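PDB 3VRC: cytochrome c' from Thermochromatium tepidum, which carries a covalently bound heme c in a helical bundle and probably serves electron transfer in a purple photosynthetic bacterium. Local coordinates for residues A17-N22 against N44-I49; E7-R12 against G67-R72; G32-D37 against G105-V110. One frame throughout, in Å; residues are numbered along the deposited sequence.

Interaction 1 (A17-N22 against N44-I49). With HEC (heme c), chain L.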
loop_
_atom_site.group_PDB
_atom_site.type_symbol
_atom_site.label_atom_id
_atom_site.label_comp_id
_atom_site.label_asym_id
_atom_site.label_seq_id
_atom_site.Cartn_x
_atom_site.Cartn_y
_atom_site.Cartn_z
ATOM N N ALA B 17 3.139 6.647 1.839
ATOM C CA ALA B 17 4.353 6.154 2.461
ATOM C C ALA B 17 4.712 4.786 1.882
ATOM O O ALA B 17 5.879 4.498 1.643
ATOM C CB ALA B 17 4.152 6.027 3.944
ATOM N N PHE B 18 3.697 3.931 1.654
ATOM C CA PHE B 18 4.020 2.615 1.184
ATOM C C PHE B 18 4.451 2.641 -0.272
ATOM O O PHE B 18 5.355 1.882 -0.673
ATOM C CB PHE B 18 2.817 1.653 1.438
ATOM C CG PHE B 18 3.294 0.249 1.618
ATOM C CD1 PHE B 18 3.923 -0.139 2.783
ATOM C CD2 PHE B 18 3.162 -0.722 0.614
ATOM C CE1 PHE B 18 4.397 -1.421 2.994
ATOM C CE2 PHE B 18 3.635 -1.997 0.811
ATOM C CZ PHE B 18 4.264 -2.352 1.986
ATOM N N MET B 19 3.847 3.524 -1.073
ATOM C CA MET B 19 4.354 3.733 -2.460
ATOM C C MET B 19 5.784 4.189 -2.401
ATOM O O MET B 19 6.591 3.706 -3.212
ATOM C CB MET B 19 3.528 4.730 -3.220
ATOM C CG MET B 19 2.198 4.198 -3.699
ATOM S SD MET B 19 1.455 5.193 -5.035
ATOM C CE MET B 19 1.081 6.710 -4.149
ATOM N N ALA B 20 6.098 5.156 -1.562
ATOM C CA ALA B 20 7.445 5.686 -1.527
ATOM C C ALA B 20 8.491 4.633 -1.202
ATOM O O ALA B 20 9.541 4.595 -1.809
ATOM C CB ALA B 20 7.515 6.842 -0.558
ATOM N N TRP B 21 8.151 3.730 -0.264
ATOM C CA TRP B 21 9.108 2.669 0.076
ATOM C C TRP B 21 9.379 1.802 -1.161
ATOM O O TRP B 21 10.543 1.465 -1.440
ATOM C CB TRP B 21 8.498 1.817 1.189
ATOM C CG TRP B 21 9.379 0.667 1.556
ATOM C CD1 TRP B 21 10.692 0.676 1.850
ATOM C CD2 TRP B 21 8.991 -0.716 1.644
ATOM N NE1 TRP B 21 11.177 -0.589 2.085
ATOM C CE2 TRP B 21 10.149 -1.454 1.984
ATOM C CE3 TRP B 21 7.772 -1.391 1.484
ATOM C CZ2 TRP B 21 10.114 -2.847 2.152
ATOM C CZ3 TRP B 21 7.745 -2.772 1.622
ATOM C CH2 TRP B 21 8.908 -3.471 1.957
ATOM N N ASN B 22 8.338 1.458 -1.872
ATOM C CA ASN B 22 8.507 0.616 -3.074
ATOM C C ASN B 22 9.211 1.360 -4.218
ATOM O O ASN B 22 10.041 0.761 -4.903
ATOM C CB ASN B 22 7.164 0.017 -3.432
ATOM C CG ASN B 22 6.847 -1.123 -2.463
ATOM O OD1 ASN B 22 7.401 -2.214 -2.610
ATOM N ND2 ASN B 22 6.053 -0.857 -1.429
ATOM N N ASN B 44 4.330 -3.457 -8.736
ATOM C CA ASN B 44 2.917 -3.851 -8.561
ATOM C C ASN B 44 2.289 -3.072 -7.388
ATOM O O ASN B 44 1.091 -2.759 -7.482
ATOM C CB ASN B 44 2.823 -5.348 -8.319
ATOM C CG ASN B 44 3.097 -6.152 -9.572
ATOM O OD1 ASN B 44 3.194 -5.610 -10.672
ATOM N ND2 ASN B 44 3.202 -7.449 -9.380
ATOM N N VAL B 45 3.056 -2.818 -6.349
ATOM C CA VAL B 45 2.524 -2.004 -5.245
ATOM C C VAL B 45 2.175 -0.602 -5.762
ATOM O O VAL B 45 1.102 -0.047 -5.461
ATOM C CB VAL B 45 3.495 -1.905 -4.083
ATOM C CG1 VAL B 45 2.992 -0.871 -3.082
ATOM C CG2 VAL B 45 3.669 -3.242 -3.394
ATOM N N VAL B 46 3.101 0.024 -6.489
ATOM C CA VAL B 46 2.858 1.393 -6.935
ATOM C C VAL B 46 1.675 1.446 -7.826
ATOM O O VAL B 46 0.796 2.323 -7.678
ATOM C CB VAL B 46 4.157 1.990 -7.556
ATOM C CG1 VAL B 46 3.873 3.419 -8.053
ATOM C CG2 VAL B 46 5.294 1.988 -6.600
ATOM N N ALA B 47 1.561 0.511 -8.791
ATOM C CA ALA B 47 0.416 0.450 -9.658
ATOM C C ALA B 47 -0.874 0.262 -8.886
ATOM O O ALA B 47 -1.907 0.927 -9.165
ATOM C CB ALA B 47 0.587 -0.643 -10.680
ATOM N N ALA B 48 -0.881 -0.661 -7.946
ATOM C CA ALA B 48 -2.116 -0.963 -7.223
ATOM C C ALA B 48 -2.544 0.267 -6.380
ATOM O O ALA B 48 -3.736 0.644 -6.404
ATOM C CB ALA B 48 -1.976 -2.197 -6.352
ATOM N N ILE B 49 -1.632 0.821 -5.624
ATOM C CA ILE B 49 -2.006 1.953 -4.765
ATOM C C ILE B 49 -2.413 3.164 -5.596
ATOM O O ILE B 49 -3.414 3.831 -5.282
ATOM C CB ILE B 49 -0.915 2.280 -3.782
ATOM C CG1 ILE B 49 -0.690 1.084 -2.817
ATOM C CG2 ILE B 49 -1.247 3.589 -3.019
ATOM C CD1 ILE B 49 0.384 1.309 -1.794
HETATM FE FE HEC L . 2.324 12.041 -2.501
HETATM C CHA HEC L . 2.161 12.989 0.820
HETATM C CHB HEC L . 4.985 9.983 -1.808
HETATM C CHC HEC L . 2.118 10.701 -5.625
HETATM C CHD HEC L . -0.321 14.081 -3.164
HETATM N NA HEC L . 3.438 11.619 -0.803
HETATM C C1A HEC L . 3.215 12.093 0.452
HETATM C C2A HEC L . 4.245 11.664 1.328
HETATM C C3A HEC L . 5.096 10.803 0.582
HETATM C C4A HEC L . 4.491 10.782 -0.727
HETATM C CMA HEC L . 6.265 10.018 1.030
HETATM C CAA HEC L . 4.438 12.124 2.738
HETATM C CBA HEC L . 4.460 11.075 3.743
HETATM C CGA HEC L . 3.134 10.403 3.690
HETATM O O1A HEC L . 3.167 9.126 3.811
HETATM O O2A HEC L . 2.049 10.994 3.616
HETATM N NB HEC L . 3.332 10.567 -3.499
HETATM C C1B HEC L . 4.382 9.873 -3.082
HETATM C C2B HEC L . 4.960 9.046 -4.118
HETATM C C3B HEC L . 4.093 9.237 -5.197
HETATM C C4B HEC L . 3.088 10.188 -4.780
HETATM C CMB HEC L . 6.140 8.178 -4.032
HETATM C CAB HEC L . 4.151 8.680 -6.608
HETATM C CBB HEC L . 4.525 7.259 -6.764
HETATM N NC HEC L . 1.107 12.336 -4.113
HETATM C C1C HEC L . 1.184 11.718 -5.334
HETATM C C2C HEC L . 0.231 12.270 -6.293
HETATM C C3C HEC L . -0.474 13.234 -5.542
HETATM C C4C HEC L . 0.118 13.250 -4.216
HETATM C CMC HEC L . 0.152 11.844 -7.710
HETATM C CAC HEC L . -1.572 14.166 -5.989
HETATM C CBC HEC L . -2.323 13.759 -7.222
HETATM N ND HEC L . 1.197 13.319 -1.431
HETATM C C1D HEC L . 0.140 14.058 -1.847
HETATM C C2D HEC L . -0.472 14.815 -0.798
HETATM C C3D HEC L . 0.174 14.462 0.359
HETATM C C4D HEC L . 1.193 13.489 -0.068
HETATM C CMD HEC L . -1.611 15.800 -0.955
HETATM C CAD HEC L . -0.099 14.857 1.778
HETATM C CBD HEC L . -1.100 13.859 2.422
HETATM C CGD HEC L . -1.525 14.285 3.817
HETATM O O1D HEC L . -0.607 14.620 4.621
HETATM O O2D HEC L . -2.739 14.318 4.072
#
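M19 lies against I49 where helices 5-31 and 36-50 pack, their short segments running nearly antiparallel (152°) with axes 8.9 Å apart. Followed outward from CB, the methionine first meets I49 at CG, which comes 3.6 Å from I49 CG2. M19 SD stays beside that methyl, 3.7 Å from I49 CG2, with V46 O farther away. The chain then bends at chi3 (-68°), carrying CE away to the heme, where it comes 4.1 Å from C4B of the ring while still near I49 CG2. An unbranched, pliable thioether suits this place, since one side chain has to fit both a neighbouring helix and a flat porphyrin.

One turn on, N22 lies square to V45, and its ND2 comes 3.5 Å from V45 CG1. The same nitrogen donates to F18 O at 2.9 Å, with the acceptor close to the amide plane; N22 N reaches this oxygen from the opposite face. Replacing N22 by an alanine would probably cost F18 O its side-chain donor and leave a gap against V45. V45 CG1 also touches the edge of the F18 ring, 3.7 Å from CD2. I49 packs on F18 of the second subunit, and F18 and V45 on S52 of that subunit, so this face adjoins the dimer partner.

No hydrogen bond joins the segments: the packing between them is apolar, and the buried N22 amide uses its ND2 donor within its own helix.

Interaction 2 (E7-R12 against G67-R72). With HEC (heme c), chain L.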
loop_
_atom_site.group_PDB
_atom_site.type_symbol
_atom_site.label_atom_id
_atom_site.label_comp_id
_atom_site.label_asym_id
_atom_site.label_seq_id
_atom_site.Cartn_x
_atom_site.Cartn_y
_atom_site.Cartn_z
ATOM N N GLU B 7 -9.282 9.433 9.971
ATOM C CA GLU B 7 -8.940 8.165 9.340
ATOM C C GLU B 7 -8.614 8.358 7.850
ATOM O O GLU B 7 -7.757 7.638 7.324
ATOM C CB GLU B 7 -10.088 7.168 9.523
ATOM C CG GLU B 7 -10.220 6.740 10.986
ATOM C CD GLU B 7 -11.495 5.983 11.210
ATOM O OE1 GLU B 7 -12.578 6.325 10.721
ATOM O OE2 GLU B 7 -11.403 4.927 11.846
ATOM N N GLN B 8 -9.299 9.252 7.159
ATOM C CA GLN B 8 -8.997 9.484 5.743
ATOM C C GLN B 8 -7.578 10.035 5.607
ATOM O O GLN B 8 -6.820 9.611 4.733
ATOM C CB GLN B 8 -9.998 10.476 5.142
ATOM C CG GLN B 8 -11.346 9.857 4.912
ATOM C CD GLN B 8 -12.312 10.929 4.442
ATOM O OE1 GLN B 8 -12.107 11.521 3.405
ATOM N NE2 GLN B 8 -13.303 11.249 5.281
ATOM N N ILE B 9 -7.195 10.977 6.468
ATOM C CA ILE B 9 -5.840 11.544 6.427
ATOM C C ILE B 9 -4.833 10.436 6.692
ATOM O O ILE B 9 -3.840 10.279 5.967
ATOM C CB ILE B 9 -5.686 12.689 7.434
ATOM C CG1 ILE B 9 -6.561 13.893 7.028
ATOM C CG2 ILE B 9 -4.261 13.102 7.546
ATOM C CD1 ILE B 9 -6.713 14.922 8.160
ATOM N N GLU B 10 -5.050 9.652 7.751
ATOM C CA GLU B 10 -4.076 8.608 8.054
ATOM C C GLU B 10 -3.989 7.582 6.936
ATOM O O GLU B 10 -2.905 7.087 6.636
ATOM C CB GLU B 10 -4.428 7.926 9.356
ATOM C CG GLU B 10 -4.164 8.833 10.543
ATOM C CD GLU B 10 -4.610 8.171 11.786
ATOM O OE1 GLU B 10 -5.803 7.692 11.808
ATOM O OE2 GLU B 10 -3.776 8.110 12.741
ATOM N N THR B 11 -5.110 7.257 6.337
ATOM C CA THR B 11 -5.123 6.215 5.302
ATOM C C THR B 11 -4.403 6.715 4.039
ATOM O O THR B 11 -3.657 5.948 3.412
ATOM C CB THR B 11 -6.509 5.743 5.023
ATOM O OG1 THR B 11 -7.107 5.236 6.248
ATOM C CG2 THR B 11 -6.549 4.601 3.994
ATOM N N ARG B 12 -4.662 7.968 3.627
ATOM C CA ARG B 12 -3.970 8.437 2.434
ATOM C C ARG B 12 -2.496 8.529 2.710
ATOM O O ARG B 12 -1.662 8.158 1.855
ATOM C CB ARG B 12 -4.595 9.744 1.900
ATOM C CG ARG B 12 -4.349 11.007 2.742
ATOM C CD ARG B 12 -5.441 12.036 2.474
ATOM N NE ARG B 12 -5.135 13.315 3.070
ATOM C CZ ARG B 12 -6.043 14.292 3.255
ATOM N NH1 ARG B 12 -7.322 14.087 2.939
ATOM N NH2 ARG B 12 -5.614 15.480 3.689
ATOM N N GLY B 67 -6.306 17.145 15.741
ATOM C CA GLY B 67 -5.447 16.927 16.912
ATOM C C GLY B 67 -3.982 16.665 16.553
ATOM O O GLY B 67 -3.358 17.467 15.841
ATOM N N ALA B 68 -3.446 15.534 17.037
ATOM C CA ALA B 68 -2.064 15.107 16.758
ATOM C C ALA B 68 -1.852 14.616 15.307
ATOM O O ALA B 68 -0.698 14.420 14.862
ATOM C CB ALA B 68 -1.632 14.026 17.747
ATOM N N VAL B 69 -2.957 14.383 14.594
ATOM C CA VAL B 69 -2.918 14.002 13.164
ATOM C C VAL B 69 -2.825 15.232 12.241
ATOM O O VAL B 69 -3.769 15.983 12.038
ATOM C CB VAL B 69 -4.108 13.094 12.767
ATOM C CG1 VAL B 69 -4.071 12.760 11.272
ATOM C CG2 VAL B 69 -4.127 11.834 13.649
ATOM N N LYS B 70 -1.629 15.449 11.746
ATOM C CA LYS B 70 -1.323 16.623 10.920
ATOM C C LYS B 70 -1.319 16.216 9.453
ATOM O O LYS B 70 -0.868 15.131 9.103
ATOM C CB LYS B 70 0.034 17.168 11.269
ATOM C CG LYS B 70 0.068 17.627 12.705
ATOM C CD LYS B 70 1.132 18.681 12.978
ATOM C CE LYS B 70 1.147 19.072 14.455
ATOM N NZ LYS B 70 -0.143 19.604 14.998
ATOM N N THR B 71 -1.855 17.059 8.585
ATOM C CA THR B 71 -1.837 16.857 7.163
ATOM C C THR B 71 -0.856 17.785 6.480
ATOM O O THR B 71 -0.675 18.922 6.926
ATOM C CB THR B 71 -3.276 16.970 6.565
ATOM O OG1 THR B 71 -3.171 16.686 5.179
ATOM C CG2 THR B 71 -3.932 18.371 6.711
ATOM N N ARG B 72 -0.229 17.299 5.408
ATOM C CA ARG B 72 0.555 18.129 4.530
ATOM C C ARG B 72 -0.198 18.528 3.270
ATOM O O ARG B 72 0.430 19.139 2.356
ATOM C CB ARG B 72 1.839 17.365 4.148
ATOM C CG ARG B 72 2.802 17.228 5.338
ATOM C CD ARG B 72 4.005 16.319 5.084
ATOM N NE ARG B 72 4.852 16.843 4.008
ATOM C CZ ARG B 72 5.858 16.172 3.457
ATOM N NH1 ARG B 72 6.190 14.934 3.867
ATOM N NH2 ARG B 72 6.534 16.754 2.472
HETATM FE FE HEC L . 2.324 12.041 -2.501
HETATM C CHA HEC L . 2.161 12.989 0.820
HETATM C CHB HEC L . 4.985 9.983 -1.808
HETATM C CHC HEC L . 2.118 10.701 -5.625
HETATM C CHD HEC L . -0.321 14.081 -3.164
HETATM N NA HEC L . 3.438 11.619 -0.803
HETATM C C1A HEC L . 3.215 12.093 0.452
HETATM C C2A HEC L . 4.245 11.664 1.328
HETATM C C3A HEC L . 5.096 10.803 0.582
HETATM C C4A HEC L . 4.491 10.782 -0.727
HETATM C CMA HEC L . 6.265 10.018 1.030
HETATM C CAA HEC L . 4.438 12.124 2.738
HETATM C CBA HEC L . 4.460 11.075 3.743
HETATM C CGA HEC L . 3.134 10.403 3.690
HETATM O O1A HEC L . 3.167 9.126 3.811
HETATM O O2A HEC L . 2.049 10.994 3.616
HETATM N NB HEC L . 3.332 10.567 -3.499
HETATM C C1B HEC L . 4.382 9.873 -3.082
HETATM C C2B HEC L . 4.960 9.046 -4.118
HETATM C C3B HEC L . 4.093 9.237 -5.197
HETATM C C4B HEC L . 3.088 10.188 -4.780
HETATM C CMB HEC L . 6.140 8.178 -4.032
HETATM C CAB HEC L . 4.151 8.680 -6.608
HETATM C CBB HEC L . 4.525 7.259 -6.764
HETATM N NC HEC L . 1.107 12.336 -4.113
HETATM C C1C HEC L . 1.184 11.718 -5.334
HETATM C C2C HEC L . 0.231 12.270 -6.293
HETATM C C3C HEC L . -0.474 13.234 -5.542
HETATM C C4C HEC L . 0.118 13.250 -4.216
HETATM C CMC HEC L . 0.152 11.844 -7.710
HETATM C CAC HEC L . -1.572 14.166 -5.989
HETATM C CBC HEC L . -2.323 13.759 -7.222
HETATM N ND HEC L . 1.197 13.319 -1.431
HETATM C C1D HEC L . 0.140 14.058 -1.847
HETATM C C2D HEC L . -0.472 14.815 -0.798
HETATM C C3D HEC L . 0.174 14.462 0.359
HETATM C C4D HEC L . 1.193 13.489 -0.068
HETATM C CMD HEC L . -1.611 15.800 -0.955
HETATM C CAD HEC L . -0.099 14.857 1.778
HETATM C CBD HEC L . -1.100 13.859 2.422
HETATM C CGD HEC L . -1.525 14.285 3.817
HETATM O O1D HEC L . -0.607 14.620 4.621
HETATM O O2D HEC L . -2.739 14.318 4.072
#
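R12 and T71 converge on one carboxylate oxygen of a heme propionate. The arginine is stretched out as far as NE, and its guanidinium presents an edge to the acid: NE donates to heme O2D at 2.8 Å (161°), and NH2 reaches the same atom less directly, at 3.1 Å. T71 comes from the loop, its side chain oblique to that of R12. With OG1 anti to the backbone N (chi1 -177°), the hydroxyl is directed at the propionate and donates to O2D at 2.6 Å. Three donors thus grip one oxygen, while R72 N gives a nearly straight bond of 2.8 Å (171°) to the other, O1D. A positive arginine suits this anion, and the additional bonds from R12 NH1 to L57 O and from NH2 to T62 O would tend to fix the plane of its guanidinium.

I9 lays CG1 over one face of that plane, 3.8 Å above its centre. Its other branch, CG2, serves the loop: I9 and V69 lie alongside each other, pointing opposite ways, with I9 CG2 3.7 Å from V69 CG1. Branched aliphatic chains suit this seam between the charged heme edge and the surface.

The contact fastens the loop between helices 36-50 and 75-78 across the early turns of helix 5-31. Q13, farther along that helix, binds K70 O, and R72 pairs through its backbone with A130, just beyond helix 107-128.

Interaction 3 (G32-D37 against G105-V110); sequences GEYNAD and GEANAV
Y34 sets its ring flat against A107, and this pair, with G105 beside it, accounts for most of the buried surface. The tyrosine has CG anti to its own amide nitrogen (chi1 -172°), which carries the ring across from the turn after helix 5-31 to the start of helix 107-128. A107 CB sits over one face as a CH-pi contact, 3.7 Å from the ring centroid and 14° off the normal, displaced toward the CD1 and CE1 side. A methyl is well matched to this place: it meets the aromatic face closely.

Beyond the methyl, the phenol end reaches V110. Y34 OH lies 3.2 Å from V110 CG2, which approaches near the ring plane. V110 is buried and also touches L98 and A101 of helix 81-103 and I26 and L30 of helix 5-31, so a compact branched aliphatic suits its place among several helices.

G105 completes the contact beyond the CE2 side of the ring, its oxygen approaching obliquely, 3.7 Å from Y34 CE2. A36 CB lies 4.0 Å from G105 CA. The residue at 105 has positive phi (77°) as the chain leaves helix 81-103, a conformation that glycine adopts readily.

Both segments lead into helices. N35 is the N-cap of helix 36-50, its OD1 accepting a weak bond from D37 N, while E106 holds the N-cap position of helix 107-128. The contact therefore joins two interhelical turns at one end of the antiparallel four-helix bundle characteristic of cytochromes c', away from the heme.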
loop_
_atom_site.group_PDB
_atom_site.type_symbol
_atom_site.label_atom_id
_atom_site.label_comp_id
_atom_site.label_asym_id
_atom_site.label_seq_id
_atom_site.Cartn_x
_atom_site.Cartn_y
_atom_site.Cartn_z
ATOM N N GLY B 32 22.025 -0.074 -8.971
ATOM C CA GLY B 32 22.945 -1.127 -8.630
ATOM C C GLY B 32 22.642 -2.382 -9.404
ATOM O O GLY B 32 22.327 -2.355 -10.575
ATOM N N GLU B 33 22.715 -3.526 -8.725
ATOM C CA GLU B 33 22.373 -4.800 -9.312
ATOM C C GLU B 33 20.861 -4.869 -9.441
ATOM O O GLU B 33 20.121 -4.563 -8.493
ATOM C CB GLU B 33 22.855 -5.982 -8.466
ATOM C CG GLU B 33 22.676 -7.291 -9.249
ATOM C CD GLU B 33 23.556 -8.458 -8.779
ATOM O OE1 GLU B 33 24.308 -8.368 -7.785
ATOM O OE2 GLU B 33 23.537 -9.521 -9.440
ATOM N N TYR B 34 20.337 -5.307 -10.587
ATOM C CA TYR B 34 18.932 -5.336 -10.881
ATOM C C TYR B 34 18.320 -6.687 -10.578
ATOM O O TYR B 34 18.721 -7.700 -11.151
ATOM C CB TYR B 34 18.702 -5.005 -12.373
ATOM C CG TYR B 34 17.271 -4.806 -12.769
ATOM C CD1 TYR B 34 16.640 -3.568 -12.562
ATOM C CD2 TYR B 34 16.542 -5.816 -13.348
ATOM C CE1 TYR B 34 15.335 -3.376 -12.921
ATOM C CE2 TYR B 34 15.204 -5.635 -13.727
ATOM C CZ TYR B 34 14.634 -4.406 -13.475
ATOM O OH TYR B 34 13.291 -4.208 -13.799
ATOM N N ASN B 35 17.362 -6.707 -9.645
ATOM C CA ASN B 35 16.621 -7.884 -9.271
ATOM C C ASN B 35 15.252 -7.760 -9.824
ATOM O O ASN B 35 14.378 -7.088 -9.258
ATOM C CB ASN B 35 16.635 -7.983 -7.748
ATOM C CG ASN B 35 15.833 -9.173 -7.250
ATOM O OD1 ASN B 35 15.154 -9.862 -7.994
ATOM N ND2 ASN B 35 15.906 -9.416 -5.945
ATOM N N ALA B 36 15.021 -8.336 -10.997
ATOM C CA ALA B 36 13.792 -8.151 -11.708
ATOM C C ALA B 36 12.576 -8.532 -10.904
ATOM O O ALA B 36 11.537 -7.869 -10.998
ATOM C CB ALA B 36 13.816 -8.922 -13.038
ATOM N N ASP B 37 12.650 -9.621 -10.137
ATOM C CA ASP B 37 11.484 -10.061 -9.366
ATOM C C ASP B 37 11.188 -9.061 -8.229
ATOM O O ASP B 37 9.987 -8.838 -7.943
ATOM C CB ASP B 37 11.732 -11.449 -8.805
ATOM C CG ASP B 37 11.651 -12.513 -9.848
ATOM O OD1 ASP B 37 11.049 -12.270 -10.920
ATOM O OD2 ASP B 37 12.184 -13.597 -9.520
ATOM N N GLY B 105 10.885 -7.649 -17.196
ATOM C CA GLY B 105 12.168 -7.984 -16.612
ATOM C C GLY B 105 13.372 -7.199 -17.146
ATOM O O GLY B 105 14.499 -7.541 -16.812
ATOM N N GLU B 106 13.116 -6.151 -17.929
ATOM C CA GLU B 106 14.191 -5.401 -18.596
ATOM C C GLU B 106 14.416 -4.054 -17.932
ATOM O O GLU B 106 13.531 -3.150 -17.916
ATOM C CB GLU B 106 13.890 -5.209 -20.065
ATOM C CG GLU B 106 13.689 -6.535 -20.783
ATOM C CD GLU B 106 14.927 -7.447 -20.841
ATOM O OE1 GLU B 106 16.065 -6.924 -20.901
ATOM O OE2 GLU B 106 14.757 -8.724 -20.775
ATOM N N ALA B 107 15.574 -3.879 -17.293
ATOM C CA ALA B 107 15.903 -2.693 -16.566
ATOM C C ALA B 107 15.692 -1.387 -17.351
ATOM O O ALA B 107 15.198 -0.416 -16.779
ATOM C CB ALA B 107 17.336 -2.759 -15.992
ATOM N N ASN B 108 16.071 -1.344 -18.622
ATOM C CA ASN B 108 15.923 -0.158 -19.443
ATOM C C ASN B 108 14.486 0.316 -19.562
ATOM O O ASN B 108 14.178 1.541 -19.535
ATOM C CB ASN B 108 16.584 -0.359 -20.831
ATOM C CG ASN B 108 16.079 -1.569 -21.647
ATOM O OD1 ASN B 108 15.305 -2.424 -21.193
ATOM N ND2 ASN B 108 16.552 -1.650 -22.898
ATOM N N ALA B 109 13.556 -0.616 -19.728
ATOM C CA ALA B 109 12.162 -0.260 -19.845
ATOM C C ALA B 109 11.646 0.297 -18.530
ATOM O O ALA B 109 10.877 1.246 -18.472
ATOM C CB ALA B 109 11.347 -1.483 -20.247
ATOM N N VAL B 110 12.061 -0.354 -17.434
ATOM C CA VAL B 110 11.710 0.134 -16.125
ATOM C C VAL B 110 12.293 1.498 -15.868
ATOM O O VAL B 110 11.609 2.346 -15.286
ATOM C CB VAL B 110 12.110 -0.906 -15.059
ATOM C CG1 VAL B 110 12.026 -0.318 -13.637
ATOM C CG2 VAL B 110 11.227 -2.140 -15.185
#

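Overall arrangement
The three contacts sample the bundle along its length. Interaction 1 lies near the middle, about 6 Å from the centre of the chain, while interactions 2 and 3 lie on opposite sides of that centre, their own centres about 35 Å apart. Interaction 1 is about 18 Å from interaction 2 and about 17 Å from interaction 3, centre to centre. Helix 5-31 links the first two, and both touch the heme: interaction 1 meets the porphyrin and lies near one propionate, interaction 2 binds the other propionate. Helix 36-50 links interactions 1 and 3, but the V110 side chain remains about 13 Å from the heme. Helix 107-128, which starts in interaction 3, carries the axial ligand H125.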